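Local structure of Rho guanyl nucleotide exchange factor (Rom2), putative (Aspergillus fumigatus Af293, 5O51) at residues 134-139 and 173-178; 113-118 and 181-186; 270-275 and 307-312; 216-221 and 255-260; 264-269 and 289-294. The protein probably acts as a guanine nucleotide exchange factor for a Rho-type GTPase, and this chain is its CNH domain, a beta-propeller. One frame throughout, in Å; residues are numbered along the deposited sequence.

Interaction 1. Residues 134-139 and 173-178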
# COMPACT_ATOMS: atom_id res chain seq x y z
N ALA A 134 -11.65 -13.67 -8.59
CA ALA A 134 -12.76 -14.30 -7.85
C ALA A 134 -12.67 -15.77 -8.28
O ALA A 134 -12.89 -16.09 -9.45
CB ALA A 134 -14.11 -13.70 -8.23
N LEU A 135 -12.29 -16.64 -7.33
CA LEU A 135 -11.80 -18.01 -7.59
C LEU A 135 -10.64 -18.26 -6.63
O LEU A 135 -10.83 -18.87 -5.58
CB LEU A 135 -11.39 -18.27 -9.08
CG LEU A 135 -10.76 -19.59 -9.58
CD1 LEU A 135 -11.57 -20.20 -10.71
CD2 LEU A 135 -9.30 -19.41 -10.00
N SER A 136 -9.45 -17.74 -6.94
CA SER A 136 -8.26 -18.09 -6.17
C SER A 136 -7.13 -17.06 -6.28
O SER A 136 -7.27 -16.03 -6.97
CB SER A 136 -7.77 -19.50 -6.62
OG SER A 136 -6.80 -19.43 -7.65
N SER A 137 -6.01 -17.40 -5.63
CA SER A 137 -4.87 -16.52 -5.51
C SER A 137 -3.58 -17.34 -5.47
O SER A 137 -3.50 -18.34 -4.79
CB SER A 137 -5.00 -15.64 -4.22
OG SER A 137 -6.08 -14.67 -4.31
N THR A 138 -2.56 -16.90 -6.19
CA THR A 138 -1.27 -17.59 -6.20
C THR A 138 -0.23 -16.61 -5.71
O THR A 138 -0.12 -15.50 -6.27
CB THR A 138 -0.90 -18.01 -7.61
OG1 THR A 138 -1.94 -18.84 -8.13
CG2 THR A 138 0.49 -18.72 -7.63
N ILE A 139 0.54 -17.02 -4.69
CA ILE A 139 1.51 -16.15 -4.07
C ILE A 139 2.93 -16.64 -4.30
O ILE A 139 3.25 -17.76 -3.93
CB ILE A 139 1.30 -16.08 -2.54
CG1 ILE A 139 0.00 -15.33 -2.19
CG2 ILE A 139 2.47 -15.37 -1.89
CD1 ILE A 139 -1.16 -16.24 -1.91
N GLU A 173 6.48 -20.70 -2.94
CA GLU A 173 5.21 -20.40 -3.63
C GLU A 173 4.07 -20.91 -2.76
O GLU A 173 4.31 -21.73 -1.89
CB GLU A 173 5.20 -21.08 -4.99
CG GLU A 173 3.99 -20.72 -5.84
CD GLU A 173 4.08 -21.24 -7.26
OE1 GLU A 173 5.18 -21.21 -7.86
OE2 GLU A 173 3.03 -21.67 -7.78
N TYR A 174 2.86 -20.40 -2.95
CA TYR A 174 1.67 -20.83 -2.16
C TYR A 174 0.43 -20.72 -3.01
O TYR A 174 0.41 -20.00 -4.02
CB TYR A 174 1.46 -20.02 -0.84
CG TYR A 174 2.68 -19.93 0.05
CD1 TYR A 174 3.73 -19.08 -0.31
CD2 TYR A 174 2.80 -20.68 1.22
CE1 TYR A 174 4.87 -18.98 0.45
CE2 TYR A 174 3.95 -20.59 2.00
CZ TYR A 174 4.98 -19.74 1.61
OH TYR A 174 6.16 -19.58 2.31
N TYR A 175 -0.61 -21.43 -2.59
CA TYR A 175 -1.92 -21.39 -3.23
C TYR A 175 -3.00 -21.09 -2.19
O TYR A 175 -2.88 -21.50 -1.04
CB TYR A 175 -2.21 -22.72 -3.94
CG TYR A 175 -3.64 -22.78 -4.45
CD1 TYR A 175 -3.97 -22.21 -5.67
CD2 TYR A 175 -4.67 -23.33 -3.66
CE1 TYR A 175 -5.29 -22.22 -6.14
CE2 TYR A 175 -6.00 -23.34 -4.11
CZ TYR A 175 -6.29 -22.79 -5.36
OH TYR A 175 -7.59 -22.79 -5.85
N ILE A 176 -4.05 -20.37 -2.59
CA ILE A 176 -5.11 -19.91 -1.66
C ILE A 176 -6.43 -19.96 -2.45
O ILE A 176 -6.54 -19.28 -3.49
CB ILE A 176 -4.93 -18.42 -1.20
CG1 ILE A 176 -3.61 -18.18 -0.42
CG2 ILE A 176 -6.15 -17.92 -0.38
CD1 ILE A 176 -3.65 -18.55 1.05
N PRO A 177 -7.43 -20.72 -1.96
CA PRO A 177 -8.71 -20.80 -2.69
C PRO A 177 -9.67 -19.66 -2.35
O PRO A 177 -10.78 -19.93 -1.86
CB PRO A 177 -9.26 -22.17 -2.25
CG PRO A 177 -8.77 -22.31 -0.85
CD PRO A 177 -7.39 -21.70 -0.85
N ALA A 178 -9.25 -18.42 -2.62
CA ALA A 178 -10.11 -17.21 -2.53
C ALA A 178 -9.49 -15.94 -3.18
O ALA A 178 -8.27 -15.81 -3.33
CB ALA A 178 -10.45 -16.92 -1.08
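Glu173 lies against Ile139. Its CA sends a C-H toward Ile139 O at 3.3 Å, and its CG rests near the same oxygen. Tyr174 forms an antiparallel hydrogen-bonded pair with Ile139. Tyr174 N donates to Ile139 O at 2.8 Å, and Ile139 N donates back to Tyr174 O. Tyr175 faces Thr138 as a non-hydrogen-bonded pair. Its CG is anti to the backbone N (chi1 172°), and the ring reaches along the strand to Ser136. Tyr175 CE1 comes to 3.5 Å from Ser136 OG, and Tyr175 OH to 3.4 Å from Ser136 CB. Ile176 O accepts from Ser137 N at 2.9 Å, while the return bond is weak. On the other face, Ile176 CG1 packs tightly on Ile139 CD1 at 3.5 Å. Pro177 centres an inverse gamma turn. Ala178 O then accepts from Ser137 OG at 2.7 Å, in the carbonyl plane. Ser137 OG is also hydrogen-bonded to Thr132 and Ser180. Strand 169-176 is the outer edge strand of its four-stranded propeller blade, the inner one being 115-120, and strand 137-143 lies between it and strand 125-132. Tyr174 and Ile176 also touch Val201 on strand 197-202 of the next blade.

Interaction 2. Residues 113-118 and 181-186; sequences ANFFKA and SSIHFL
The side chain of Lys117 runs past Ile183 O, with CG at 3.7 Å from this oxygen and CD and NZ both at 3.8 Å. These are packing distances; NZ is not hydrogen-bonded to it. Lys117 CG lies anti to the backbone N (chi1 -176°), and a bend at chi2 (81°) lets the chain run alongside the carbonyl oxygen. At its root, Lys117 CB presses on Ile183 CG2 at 3.3 Å, tighter than usual carbon contact. Further along, the Lys117 chain and the Phe185 side chain point opposite ways as they pass. The Phe185 ring turns its edge to the Lys117 backbone, and Phe185 CE2 lies 3.8 Å from Lys117 O, which sits in the ring plane. Phe115 works at the other end. Ser181 O lies over one face of its ring, 3.7 Å from Phe115 CZ, and Phe115 CE2 meets Ser182 CA at 3.8 Å. The strands are the inner strands of adjacent propeller blades. They run nearly parallel, with segment axes 14° apart and 7.5 Å at closest approach. Side chains of each strand thus pack on side chains and backbone of the other by van der Waals contact, while backbone bonds stay within each blade, Lys117 to Cys128 and Ser181 to Gly193.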
# COMPACT_ATOMS: atom_id res chain seq x y z
N ALA A 113 1.01 -10.38 -12.76
CA ALA A 113 0.81 -10.13 -11.32
C ALA A 113 -0.19 -9.04 -11.14
O ALA A 113 -0.19 -8.04 -11.88
CB ALA A 113 2.13 -9.77 -10.62
N ASN A 114 -1.03 -9.20 -10.16
CA ASN A 114 -2.03 -8.21 -9.81
C ASN A 114 -1.60 -7.20 -8.71
O ASN A 114 -2.00 -6.08 -8.78
CB ASN A 114 -3.33 -8.95 -9.42
CG ASN A 114 -3.81 -9.83 -10.57
OD1 ASN A 114 -3.68 -11.07 -10.55
ND2 ASN A 114 -4.23 -9.17 -11.65
N PHE A 115 -0.87 -7.64 -7.68
CA PHE A 115 -0.22 -6.73 -6.71
C PHE A 115 1.03 -7.37 -6.11
O PHE A 115 1.35 -8.54 -6.42
CB PHE A 115 -1.16 -6.14 -5.62
CG PHE A 115 -1.84 -7.15 -4.71
CD1 PHE A 115 -3.06 -7.72 -5.08
CD2 PHE A 115 -1.35 -7.42 -3.45
CE1 PHE A 115 -3.72 -8.61 -4.24
CE2 PHE A 115 -2.01 -8.30 -2.59
CZ PHE A 115 -3.20 -8.89 -2.99
N PHE A 116 1.80 -6.57 -5.37
CA PHE A 116 2.95 -7.05 -4.65
C PHE A 116 3.18 -6.37 -3.30
O PHE A 116 2.64 -5.32 -3.03
CB PHE A 116 4.16 -6.97 -5.54
CG PHE A 116 4.81 -5.59 -5.63
CD1 PHE A 116 5.80 -5.20 -4.73
CD2 PHE A 116 4.50 -4.73 -6.68
CE1 PHE A 116 6.44 -3.98 -4.85
CE2 PHE A 116 5.15 -3.50 -6.81
CZ PHE A 116 6.14 -3.14 -5.89
N LYS A 117 4.06 -6.97 -2.50
CA LYS A 117 4.48 -6.40 -1.23
C LYS A 117 5.94 -6.78 -0.87
O LYS A 117 6.33 -7.95 -0.92
CB LYS A 117 3.52 -6.88 -0.16
CG LYS A 117 3.77 -6.29 1.20
CD LYS A 117 3.18 -4.91 1.30
CE LYS A 117 3.68 -4.17 2.53
NZ LYS A 117 3.55 -4.99 3.77
N ALA A 118 6.73 -5.78 -0.54
CA ALA A 118 8.12 -5.97 -0.13
C ALA A 118 8.23 -5.61 1.31
O ALA A 118 7.97 -4.45 1.68
CB ALA A 118 9.04 -5.05 -0.91
N SER A 181 -7.47 -9.37 -1.30
CA SER A 181 -7.36 -7.89 -1.23
C SER A 181 -5.94 -7.40 -0.88
O SER A 181 -5.50 -6.42 -1.44
CB SER A 181 -8.27 -7.31 -0.15
OG SER A 181 -9.64 -7.62 -0.34
N SER A 182 -5.24 -8.06 0.04
CA SER A 182 -3.99 -7.50 0.57
C SER A 182 -3.03 -8.54 1.17
O SER A 182 -3.39 -9.66 1.43
CB SER A 182 -4.37 -6.53 1.66
OG SER A 182 -5.02 -7.16 2.74
N ILE A 183 -1.81 -8.11 1.45
CA ILE A 183 -0.84 -8.98 2.10
C ILE A 183 0.10 -8.27 3.09
O ILE A 183 0.59 -7.20 2.85
CB ILE A 183 -0.07 -9.80 1.02
CG1 ILE A 183 0.51 -11.07 1.61
CG2 ILE A 183 1.03 -8.96 0.36
CD1 ILE A 183 0.90 -12.07 0.55
N HIS A 184 0.37 -8.90 4.22
CA HIS A 184 1.13 -8.31 5.33
C HIS A 184 2.15 -9.30 5.87
O HIS A 184 1.89 -10.51 5.94
CB HIS A 184 0.15 -7.86 6.46
CG HIS A 184 -0.92 -6.94 5.97
ND1 HIS A 184 -0.75 -5.57 5.93
CD2 HIS A 184 -2.11 -7.19 5.37
CE1 HIS A 184 -1.81 -5.02 5.36
NE2 HIS A 184 -2.64 -5.99 5.01
N PHE A 185 3.33 -8.80 6.18
CA PHE A 185 4.37 -9.60 6.84
C PHE A 185 4.16 -9.52 8.32
O PHE A 185 4.18 -8.41 8.86
CB PHE A 185 5.73 -9.03 6.49
CG PHE A 185 6.12 -9.29 5.07
CD1 PHE A 185 6.61 -10.55 4.69
CD2 PHE A 185 5.96 -8.31 4.10
CE1 PHE A 185 6.99 -10.79 3.37
CE2 PHE A 185 6.32 -8.54 2.79
CZ PHE A 185 6.84 -9.77 2.42
N LEU A 186 3.90 -10.67 8.95
CA LEU A 186 3.84 -10.79 10.42
C LEU A 186 4.89 -11.78 10.90
O LEU A 186 4.60 -12.98 10.95
CB LEU A 186 2.51 -11.34 10.85
CG LEU A 186 1.29 -10.47 10.77
CD1 LEU A 186 0.08 -11.36 11.10
CD2 LEU A 186 1.45 -9.26 11.72

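Interaction 3. Residues 270-275 and 307-312; sequences PNAFAL and IRMLHS
The inner strands of two neighbouring propeller blades meet here, with Ala272 and Ala274 of one facing Met309 and Ser312 of the other. Ala272 CB touches Met309 CB at 3.8 Å. The Met309 chain leaves with CG anti to the backbone N (chi1 -168°) and runs out alongside strand 272-275. Met309 SD then lies 3.5 Å from Phe273 O and 4.0 Å from Ala274 CB. Ala274 CB also meets Ser312 OG at 3.9 Å. A water bridges one end, donating to Asn271 OD1 at 2.7 Å and accepting from Met309 N at 2.8 Å. The bridge at the other end is weaker: its water accepts from Leu275 N and has a weak bond to Ser312 OG. The segment axes are 50° apart and 7.9 Å at closest approach, too far for backbone pairing. Each strand belongs to its own sheet: Ala272 bonds to Phe283 on strand 279-284, and Arg308 to Ala320 on strand 317-323. Met309 also packs on Phe283, and Phe273 reaches strand 230-236 of the preceding blade.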
# COMPACT_ATOMS: atom_id res chain seq x y z
N PRO A 270 -13.87 2.21 2.47
CA PRO A 270 -12.44 2.60 2.34
C PRO A 270 -11.60 1.49 1.69
O PRO A 270 -11.87 0.30 1.90
CB PRO A 270 -11.99 2.91 3.78
CG PRO A 270 -13.12 2.34 4.71
CD PRO A 270 -14.36 2.37 3.85
N ASN A 271 -10.65 1.89 0.85
CA ASN A 271 -9.74 0.94 0.19
C ASN A 271 -8.30 1.12 0.75
O ASN A 271 -7.39 0.46 0.29
CB ASN A 271 -9.79 1.11 -1.37
CG ASN A 271 -9.51 2.54 -1.82
OD1 ASN A 271 -8.65 3.22 -1.27
ND2 ASN A 271 -10.22 3.01 -2.84
N ALA A 272 -8.08 2.06 1.68
CA ALA A 272 -6.72 2.23 2.27
C ALA A 272 -6.81 2.90 3.62
O ALA A 272 -7.82 3.61 3.90
CB ALA A 272 -5.80 3.00 1.30
N PHE A 273 -5.77 2.70 4.45
CA PHE A 273 -5.75 3.20 5.80
C PHE A 273 -4.36 3.73 6.16
O PHE A 273 -3.38 3.24 5.67
CB PHE A 273 -6.09 2.05 6.81
CG PHE A 273 -7.53 1.59 6.75
CD1 PHE A 273 -7.94 0.66 5.83
CD2 PHE A 273 -8.47 2.17 7.56
CE1 PHE A 273 -9.27 0.26 5.76
CE2 PHE A 273 -9.80 1.80 7.50
CZ PHE A 273 -10.20 0.85 6.60
N ALA A 274 -4.30 4.71 7.05
CA ALA A 274 -3.08 5.12 7.70
C ALA A 274 -3.29 5.52 9.15
O ALA A 274 -4.33 6.12 9.51
CB ALA A 274 -2.50 6.27 6.95
N LEU A 275 -2.28 5.22 9.96
CA LEU A 275 -2.27 5.60 11.38
C LEU A 275 -1.26 6.73 11.66
O LEU A 275 -0.08 6.63 11.36
CB LEU A 275 -2.02 4.36 12.22
CG LEU A 275 -1.93 4.51 13.75
CD1 LEU A 275 -3.12 5.25 14.37
CD2 LEU A 275 -1.76 3.14 14.37
N ILE A 307 -10.10 10.18 -4.71
CA ILE A 307 -9.03 10.24 -3.69
C ILE A 307 -8.32 8.93 -3.65
O ILE A 307 -8.99 7.92 -3.60
CB ILE A 307 -9.59 10.53 -2.28
CG1 ILE A 307 -10.20 11.94 -2.26
CG2 ILE A 307 -8.43 10.29 -1.23
CD1 ILE A 307 -11.15 12.24 -1.09
N ARG A 308 -7.00 8.92 -3.74
CA ARG A 308 -6.14 7.70 -3.72
C ARG A 308 -5.06 7.93 -2.63
O ARG A 308 -4.27 8.89 -2.76
CB ARG A 308 -5.38 7.58 -5.06
CG ARG A 308 -6.23 7.20 -6.25
CD ARG A 308 -5.80 7.94 -7.53
NE ARG A 308 -6.39 9.27 -7.60
CZ ARG A 308 -5.96 10.31 -8.29
NH1 ARG A 308 -4.85 10.29 -9.02
NH2 ARG A 308 -6.65 11.41 -8.23
N MET A 309 -4.98 7.08 -1.62
CA MET A 309 -3.84 7.16 -0.71
C MET A 309 -2.57 6.69 -1.42
O MET A 309 -2.52 5.58 -1.92
CB MET A 309 -4.09 6.35 0.56
CG MET A 309 -3.06 6.65 1.66
SD MET A 309 -3.15 5.56 3.08
CE MET A 309 -1.84 4.40 2.54
N LEU A 310 -1.52 7.50 -1.45
CA LEU A 310 -0.28 7.10 -2.17
C LEU A 310 0.79 6.41 -1.33
O LEU A 310 1.36 5.44 -1.77
CB LEU A 310 0.33 8.27 -2.93
CG LEU A 310 -0.60 8.92 -3.97
CD1 LEU A 310 -0.01 10.23 -4.42
CD2 LEU A 310 -0.89 7.95 -5.13
N HIS A 311 1.08 6.93 -0.14
CA HIS A 311 2.17 6.43 0.69
C HIS A 311 2.02 7.02 2.10
O HIS A 311 1.75 8.22 2.29
CB HIS A 311 3.55 6.87 0.10
CG HIS A 311 4.72 6.15 0.71
ND1 HIS A 311 5.46 6.67 1.75
CD2 HIS A 311 5.24 4.93 0.45
CE1 HIS A 311 6.38 5.78 2.10
NE2 HIS A 311 6.23 4.71 1.34
N SER A 312 2.28 6.18 3.08
CA SER A 312 2.24 6.56 4.46
C SER A 312 3.63 6.27 5.08
O SER A 312 4.06 5.15 5.10
CB SER A 312 1.21 5.66 5.17
OG SER A 312 1.35 5.84 6.55
O HOH W 1 -6.55 4.76 -1.94
O HOH W 2 -0.22 3.72 8.80

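Interaction 4. Residues 216-221 and 255-260; sequences DTSLDF and GWRARP
Hydrogen bonds centre on the carboxylate of Asp216, which links Ser218 to Arg257. Arg257 N donates to Asp216 OD2 at 2.7 Å, coming in nearly along the C-O bond. Asp216 OD1 takes two bonds from the same face of its plane. One comes from Ser218 N at 3.2 Å and closes an Asx turn. The other comes from Ser218 OG at 3.1 Å.

Stacking is the second kind of contact. Asp216 CG lies anti to the backbone N (chi1 -174°), and the carboxylate spreads flat over the Trp256 indole, the two planes 3° apart. Asp216 CB sits over the six-membered ring, 3.6 Å from its centroid, as a CH-pi contact.

Packing around Arg257 is the third. Ser218 OG rests 3.2 Å from Arg257 CB, and Leu219 CD2 meets Arg257 CD at 3.7 Å. The Phe221 ring stands steeply to the guanidinium, 79° between planes, with Arg257 NH1 at the ring edge. Arg257 NH1 is 2.9 Å from Ser218 O, while Arg257 NH2 donates to Trp262 O.

One carboxylate thus joins the link between two blades to a loop within the second. Asp216 is buried, yet three donors serve its two oxygens. They fix its rotation and probably favour the charged form.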
# COMPACT_ATOMS: atom_id res chain seq x y z
N ASP A 216 -14.90 -16.66 19.79
CA ASP A 216 -15.07 -15.31 20.35
C ASP A 216 -16.32 -14.74 19.72
O ASP A 216 -16.42 -14.47 18.53
CB ASP A 216 -13.86 -14.43 20.09
CG ASP A 216 -13.95 -13.09 20.79
OD1 ASP A 216 -14.90 -12.84 21.58
OD2 ASP A 216 -13.04 -12.28 20.54
N THR A 217 -17.29 -14.58 20.59
CA THR A 217 -18.63 -14.37 20.23
C THR A 217 -18.78 -12.90 20.00
O THR A 217 -19.72 -12.49 19.34
CB THR A 217 -19.52 -14.90 21.42
OG1 THR A 217 -20.70 -15.51 20.90
CG2 THR A 217 -19.91 -13.83 22.44
N SER A 218 -17.89 -12.09 20.60
CA SER A 218 -17.88 -10.64 20.41
C SER A 218 -17.41 -10.28 18.98
O SER A 218 -17.51 -9.13 18.60
CB SER A 218 -17.05 -9.92 21.51
OG SER A 218 -15.65 -9.87 21.23
N LEU A 219 -16.89 -11.27 18.23
CA LEU A 219 -16.52 -11.14 16.81
C LEU A 219 -17.52 -11.70 15.81
O LEU A 219 -17.20 -11.88 14.66
CB LEU A 219 -15.15 -11.81 16.56
CG LEU A 219 -13.93 -11.30 17.35
CD1 LEU A 219 -12.72 -12.21 17.11
CD2 LEU A 219 -13.59 -9.85 16.99
N ASP A 220 -18.75 -11.93 16.24
CA ASP A 220 -19.78 -12.46 15.35
C ASP A 220 -20.20 -11.53 14.22
O ASP A 220 -20.60 -12.00 13.17
CB ASP A 220 -21.04 -12.85 16.15
CG ASP A 220 -21.21 -14.34 16.23
OD1 ASP A 220 -20.33 -15.04 16.83
OD2 ASP A 220 -22.21 -14.81 15.65
N PHE A 221 -20.14 -10.22 14.42
CA PHE A 221 -20.42 -9.24 13.35
C PHE A 221 -19.54 -9.45 12.12
O PHE A 221 -19.99 -9.29 10.96
CB PHE A 221 -20.38 -7.79 13.87
CG PHE A 221 -19.00 -7.28 14.26
CD1 PHE A 221 -18.13 -6.76 13.29
CD2 PHE A 221 -18.59 -7.29 15.60
CE1 PHE A 221 -16.85 -6.34 13.63
CE2 PHE A 221 -17.30 -6.85 15.95
CZ PHE A 221 -16.43 -6.36 14.98
N GLY A 255 -5.80 -13.83 17.95
CA GLY A 255 -6.99 -13.18 17.39
C GLY A 255 -8.21 -13.21 18.25
O GLY A 255 -9.31 -13.57 17.78
N TRP A 256 -8.01 -12.86 19.52
CA TRP A 256 -9.13 -12.78 20.45
C TRP A 256 -9.39 -11.30 20.63
O TRP A 256 -8.43 -10.51 20.68
CB TRP A 256 -8.82 -13.49 21.80
CG TRP A 256 -10.06 -13.80 22.56
CD1 TRP A 256 -10.70 -12.98 23.45
CD2 TRP A 256 -10.86 -15.00 22.47
NE1 TRP A 256 -11.84 -13.59 23.92
CE2 TRP A 256 -11.97 -14.82 23.33
CE3 TRP A 256 -10.74 -16.20 21.74
CZ2 TRP A 256 -12.97 -15.80 23.48
CZ3 TRP A 256 -11.72 -17.16 21.90
CH2 TRP A 256 -12.82 -16.96 22.77
N ARG A 257 -10.67 -10.91 20.72
CA ARG A 257 -11.02 -9.48 20.76
C ARG A 257 -10.29 -8.79 21.91
O ARG A 257 -10.08 -9.39 22.96
CB ARG A 257 -12.52 -9.29 20.89
CG ARG A 257 -13.03 -7.86 20.95
CD ARG A 257 -13.10 -7.28 19.56
NE ARG A 257 -13.76 -5.97 19.49
CZ ARG A 257 -15.07 -5.75 19.34
NH1 ARG A 257 -15.96 -6.76 19.27
NH2 ARG A 257 -15.50 -4.50 19.26
N ALA A 258 -9.92 -7.54 21.71
CA ALA A 258 -9.46 -6.66 22.77
C ALA A 258 -10.26 -5.34 22.69
O ALA A 258 -10.76 -4.98 21.63
CB ALA A 258 -7.94 -6.42 22.63
N ARG A 259 -10.32 -4.60 23.81
CA ARG A 259 -11.20 -3.47 24.00
C ARG A 259 -12.55 -3.83 23.37
O ARG A 259 -12.92 -3.29 22.30
CB ARG A 259 -10.62 -2.21 23.38
CG ARG A 259 -9.16 -1.91 23.74
CD ARG A 259 -8.77 -0.50 23.28
NE ARG A 259 -7.36 -0.43 22.87
CZ ARG A 259 -6.72 0.67 22.44
NH1 ARG A 259 -7.33 1.86 22.35
NH2 ARG A 259 -5.43 0.56 22.12
N PRO A 260 -13.29 -4.75 24.01
CA PRO A 260 -14.52 -5.35 23.42
C PRO A 260 -15.64 -4.36 23.22
O PRO A 260 -16.55 -4.62 22.44
CB PRO A 260 -14.91 -6.45 24.43
CG PRO A 260 -14.34 -5.99 25.71
CD PRO A 260 -13.14 -5.12 25.44

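Interaction 5. Residues 264-269 and 289-294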
# COMPACT_ATOMS: atom_id res chain seq x y z
N ILE A 264 -15.37 0.72 15.31
CA ILE A 264 -15.70 1.75 14.28
C ILE A 264 -16.35 1.03 13.14
O ILE A 264 -15.86 -0.00 12.69
CB ILE A 264 -14.42 2.48 13.75
CG1 ILE A 264 -13.77 3.32 14.85
CG2 ILE A 264 -14.69 3.32 12.50
CD1 ILE A 264 -12.35 3.67 14.59
N SER A 265 -17.45 1.59 12.66
CA SER A 265 -18.04 1.20 11.40
C SER A 265 -17.83 2.38 10.45
O SER A 265 -18.32 3.48 10.75
CB SER A 265 -19.56 0.91 11.56
OG SER A 265 -19.75 -0.47 11.96
N TRP A 266 -17.19 2.15 9.31
CA TRP A 266 -16.85 3.29 8.38
C TRP A 266 -18.08 3.76 7.62
O TRP A 266 -18.95 2.94 7.22
CB TRP A 266 -15.67 2.86 7.46
CG TRP A 266 -14.41 2.54 8.27
CD1 TRP A 266 -13.92 1.33 8.52
CD2 TRP A 266 -13.58 3.47 8.98
NE1 TRP A 266 -12.81 1.41 9.35
CE2 TRP A 266 -12.59 2.72 9.64
CE3 TRP A 266 -13.58 4.88 9.11
CZ2 TRP A 266 -11.58 3.31 10.43
CZ3 TRP A 266 -12.56 5.50 9.88
CH2 TRP A 266 -11.57 4.70 10.54
N GLU A 267 -18.20 5.07 7.43
CA GLU A 267 -19.27 5.64 6.59
C GLU A 267 -19.24 5.24 5.18
O GLU A 267 -20.29 5.02 4.63
CB GLU A 267 -19.39 7.16 6.74
CG GLU A 267 -19.64 7.56 8.22
CD GLU A 267 -20.03 9.01 8.38
OE1 GLU A 267 -20.33 9.70 7.37
OE2 GLU A 267 -20.08 9.45 9.52
N GLY A 268 -18.06 5.09 4.59
CA GLY A 268 -17.93 4.70 3.16
C GLY A 268 -17.43 3.27 2.98
O GLY A 268 -17.65 2.42 3.83
N ASN A 269 -16.76 3.03 1.86
CA ASN A 269 -16.09 1.76 1.55
C ASN A 269 -14.59 1.97 1.37
O ASN A 269 -14.08 1.98 0.27
CB ASN A 269 -16.78 1.09 0.34
CG ASN A 269 -18.23 0.64 0.71
OD1 ASN A 269 -18.40 -0.29 1.49
ND2 ASN A 269 -19.22 1.40 0.30
N GLU A 289 -12.13 9.84 5.98
CA GLU A 289 -12.74 9.86 7.33
C GLU A 289 -11.68 9.75 8.38
O GLU A 289 -10.97 8.76 8.43
CB GLU A 289 -13.78 8.73 7.49
CG GLU A 289 -14.69 8.83 8.75
CD GLU A 289 -15.80 7.76 8.81
OE1 GLU A 289 -16.16 7.11 7.79
OE2 GLU A 289 -16.28 7.54 9.93
N ILE A 290 -11.65 10.72 9.27
CA ILE A 290 -10.65 10.77 10.37
C ILE A 290 -11.30 10.55 11.78
O ILE A 290 -12.16 11.34 12.19
CB ILE A 290 -9.86 12.06 10.30
CG1 ILE A 290 -9.25 12.22 8.88
CG2 ILE A 290 -8.82 12.11 11.42
CD1 ILE A 290 -8.75 13.65 8.67
N ARG A 291 -10.90 9.43 12.45
CA ARG A 291 -11.35 9.10 13.81
C ARG A 291 -10.18 9.11 14.83
O ARG A 291 -9.02 8.79 14.49
CB ARG A 291 -11.99 7.71 13.90
CG ARG A 291 -13.12 7.39 12.90
CD ARG A 291 -14.46 7.81 13.39
NE ARG A 291 -15.51 7.29 12.54
CZ ARG A 291 -16.48 6.44 12.91
NH1 ARG A 291 -16.58 5.98 14.17
NH2 ARG A 291 -17.37 6.05 11.97
N HIS A 292 -10.56 9.38 16.09
CA HIS A 292 -9.69 9.25 17.29
C HIS A 292 -9.49 7.81 17.73
O HIS A 292 -10.43 7.12 18.05
CB HIS A 292 -10.27 10.06 18.44
CG HIS A 292 -9.26 10.51 19.43
ND1 HIS A 292 -8.76 9.66 20.38
CD2 HIS A 292 -8.69 11.72 19.67
CE1 HIS A 292 -7.88 10.30 21.13
NE2 HIS A 292 -7.82 11.55 20.71
N ILE A 293 -8.26 7.33 17.76
CA ILE A 293 -7.95 5.95 18.12
C ILE A 293 -8.35 5.53 19.55
O ILE A 293 -8.61 4.38 19.80
CB ILE A 293 -6.43 5.67 17.84
CG1 ILE A 293 -6.06 4.18 17.87
CG2 ILE A 293 -5.52 6.36 18.86
CD1 ILE A 293 -6.56 3.39 16.68
N GLU A 294 -8.35 6.46 20.49
CA GLU A 294 -8.77 6.13 21.86
C GLU A 294 -10.27 6.10 22.00
O GLU A 294 -10.84 5.08 22.48
CB GLU A 294 -8.17 7.13 22.86
CG GLU A 294 -6.65 7.12 22.94
CD GLU A 294 -6.07 5.72 23.13
OE1 GLU A 294 -6.81 4.78 23.52
OE2 GLU A 294 -4.84 5.55 22.89
O HOH W 3 -15.29 5.69 5.57
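Glu289 OE1 accepts from Glu267 N at 2.9 Å on its syn lone pair. The same oxygen takes a bond from a water at 2.8 Å, and that water accepts from Gly268 N. The carboxylate also meets the edge of the Trp266 ring, with Glu289 CD 3.6 Å from Trp266 CE3 and the two planes 77° apart. Arg291 holds it in place. Arg291 NE and NH2 grip Glu289 OE2 side-on, NE at 2.7 Å in a salt bridge. Ile264 CG2 covers one face of the Arg291 guanidinium at 3.6 Å above its plane, and the same methyl lies over the face of the Trp266 ring. Arg291 CG packs on Trp266 CZ3 at 3.6 Å. Further out, Ser296 O accepts from Arg291 NH1 and Ser248 OG bonds to Trp266 NE1. The arrangement is a blade-to-blade junction of a beta-propeller: the short outer strand 264-265 and the link after it pack on strand 287-292, the third strand of the next blade.

The five contacts lie in one propeller of seven four-stranded sheets. Interaction 2 opens first along the chain and joins two blades. Interaction 1, within the first of these blades, is nested inside it; their second segments adjoin, and the centres are about 12 Å apart. Interaction 4 follows at the periphery, about 26 Å from the chain centre. Interactions 5 and 3 then alternate their segments, with centres about 13 Å apart. They touch through Trp266 and Phe273. A salt bridge from Arg259 to Glu294 connects interactions 4 and 5. Interactions 2, 3 and 5 join successive blades, 2 and 3 near the axis, their centres about 15 Å apart, and 5 further out.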